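Local coordinates for centrosomal protein of 104 kDa (Homo sapiens, PDB 5LPH) that is required for ciliogenesis and for the structural integrity of the ciliary tip, and in this fragment supplies its tubulin-binding TOG domain, at residues V97-I101 / S112-L116. Residues are numbered along the deposited sequence; the frame is centred on the assembly and turned at random.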
loop_
_atom_site.group_PDB
_atom_site.type_symbol
_atom_site.label_atom_id
_atom_site.label_comp_id
_atom_site.label_asym_id
_atom_site.label_seq_id
_atom_site.Cartn_x
_atom_site.Cartn_y
_atom_site.Cartn_z
ATOM N N VAL A 97 6.329 12.211 -4.954
ATOM C CA VAL A 97 6.453 11.047 -4.062
ATOM C C VAL A 97 6.123 9.752 -4.800
ATOM O O VAL A 97 6.864 8.775 -4.714
ATOM C CB VAL A 97 5.563 11.198 -2.805
ATOM C CG1 VAL A 97 5.312 9.864 -2.099
ATOM C CG2 VAL A 97 6.201 12.189 -1.845
ATOM N N ARG A 98 5.029 9.769 -5.550
ATOM C CA ARG A 98 4.578 8.608 -6.320
ATOM C C ARG A 98 5.650 8.048 -7.267
ATOM O O ARG A 98 5.809 6.837 -7.378
ATOM C CB ARG A 98 3.315 8.978 -7.107
ATOM C CG ARG A 98 2.657 7.845 -7.870
ATOM C CD ARG A 98 1.458 8.360 -8.641
ATOM N NE ARG A 98 1.056 7.440 -9.705
ATOM C CZ ARG A 98 0.203 6.424 -9.573
ATOM N NH1 ARG A 98 -0.374 6.147 -8.401
ATOM N NH2 ARG A 98 -0.084 5.670 -10.630
ATOM N N ARG A 99 6.366 8.924 -7.959
ATOM C CA ARG A 99 7.417 8.479 -8.880
ATOM C C ARG A 99 8.681 8.038 -8.114
ATOM O O ARG A 99 9.280 7.012 -8.446
ATOM C CB ARG A 99 7.642 9.511 -9.988
ATOM C CG ARG A 99 8.292 10.824 -9.618
ATOM C CD ARG A 99 8.636 11.623 -10.865
ATOM N NE ARG A 99 9.929 11.249 -11.461
ATOM C CZ ARG A 99 10.116 10.521 -12.572
ATOM N NH1 ARG A 99 9.101 10.038 -13.292
ATOM N NH2 ARG A 99 11.362 10.280 -12.980
ATOM N N ALA A 100 9.010 8.747 -7.035
ATOM C CA ALA A 100 10.158 8.403 -6.190
ATOM C C ALA A 100 10.012 7.088 -5.405
ATOM O O ALA A 100 11.021 6.492 -5.023
ATOM C CB ALA A 100 10.473 9.540 -5.237
ATOM N N ILE A 101 8.779 6.633 -5.171
ATOM C CA ILE A 101 8.544 5.296 -4.607
ATOM C C ILE A 101 9.061 4.187 -5.540
ATOM O O ILE A 101 9.442 3.117 -5.066
ATOM C CB ILE A 101 7.055 5.088 -4.222
ATOM C CG1 ILE A 101 6.723 5.923 -2.979
ATOM C CG2 ILE A 101 6.751 3.629 -3.914
ATOM C CD1 ILE A 101 5.240 6.137 -2.741
ATOM N N SER A 112 11.394 9.471 0.031
ATOM C CA SER A 112 10.001 9.616 -0.410
ATOM C C SER A 112 9.002 9.155 0.666
ATOM O O SER A 112 7.947 9.766 0.821
ATOM C CB SER A 112 9.746 8.874 -1.726
ATOM O OG SER A 112 9.545 7.484 -1.522
ATOM N N LEU A 113 9.348 8.102 1.410
ATOM C CA LEU A 113 8.502 7.622 2.512
ATOM C C LEU A 113 8.473 8.607 3.684
ATOM O O LEU A 113 7.423 8.843 4.273
ATOM C CB LEU A 113 8.944 6.230 2.990
ATOM C CG LEU A 113 8.919 5.095 1.960
ATOM C CD1 LEU A 113 9.270 3.771 2.617
ATOM C CD2 LEU A 113 7.572 4.991 1.266
ATOM N N LYS A 114 9.625 9.185 4.003
ATOM C CA LYS A 114 9.730 10.233 5.021
ATOM C C LYS A 114 8.860 11.450 4.660
ATOM O O LYS A 114 8.140 11.979 5.506
ATOM C CB LYS A 114 11.198 10.639 5.178
ATOM C CG LYS A 114 11.484 11.754 6.169
ATOM C CD LYS A 114 12.954 12.155 6.112
ATOM C CE LYS A 114 13.224 13.436 6.889
ATOM N NZ LYS A 114 13.132 13.217 8.358
ATOM N N LEU A 115 8.933 11.879 3.403
ATOM C CA LEU A 115 8.097 12.970 2.896
ATOM C C LEU A 115 6.605 12.611 2.966
ATOM O O LEU A 115 5.791 13.422 3.398
ATOM C CB LEU A 115 8.492 13.313 1.451
ATOM C CG LEU A 115 7.695 14.388 0.704
ATOM C CD1 LEU A 115 7.659 15.687 1.483
ATOM C CD2 LEU A 115 8.281 14.629 -0.679
ATOM N N LEU A 116 6.260 11.402 2.531
ATOM C CA LEU A 116 4.870 10.940 2.525
ATOM C C LEU A 116 4.298 10.920 3.933
ATOM O O LEU A 116 3.195 11.418 4.156
ATOM C CB LEU A 116 4.759 9.545 1.893
ATOM C CG LEU A 116 3.356 8.961 1.687
ATOM C CD1 LEU A 116 2.411 9.935 0.999
ATOM C CD2 LEU A 116 3.443 7.661 0.899
#
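Val97 meets Ser112, Leu115 and Leu116 where helices 83-100 and 106-126 pack as a helical hairpin of the HEAT-repeat TOG domain, a worked example of how small residues near the turn let two helices draw together. The CA atoms of Val97 and Ser112 lie 5.3 Å apart. The two methyls of Val97 divide the work. With CG1 anti to the backbone N (chi1 162°), CG2 is left to point at Leu115, reaching its CD2 at 3.4 Å, tighter than usual for two carbons. CG1, spread from CG2 across helix 106-126 rather than along it, lies 4.0 Å from CB of Leu116, whose side chain runs roughly perpendicular to that of the valine. The same methyl also lies against the backbone O of Ser112, at 3.9 Å. Replacing the valine by alanine removes both methyls and would probably leave a gap facing Leu115 and Leu116 where they had been, costing each leucine its closest partner in 97-101. One turn on, Ala100 presses its CB against CB of Ser112 at 3.6 Å, small residue on small residue. Ile101 then closes the row toward the loop: its CD1 approaches Leu116 CD2 at 4.3 Å.

Further out, neighbouring helices enclose this buried, largely apolar seam. Leu67 of helix 60-76 touches both Ala100 and Leu115, while Val144 and Leu145 of helix 131-147 pack on Ile101; Phe163 of helix 154-169 touches Leu113 and Leu116, so the hairpin is tied into the layers before and after it. The one side-chain hydroxyl buried here is provided for within its own helix: Ser112 OG, turned between its backbone N and carbonyl carbon (chi1 80°), hydrogen-bonds to Phe109 O, and the same oxygen rests 3.5 Å from CG1 of Ile101.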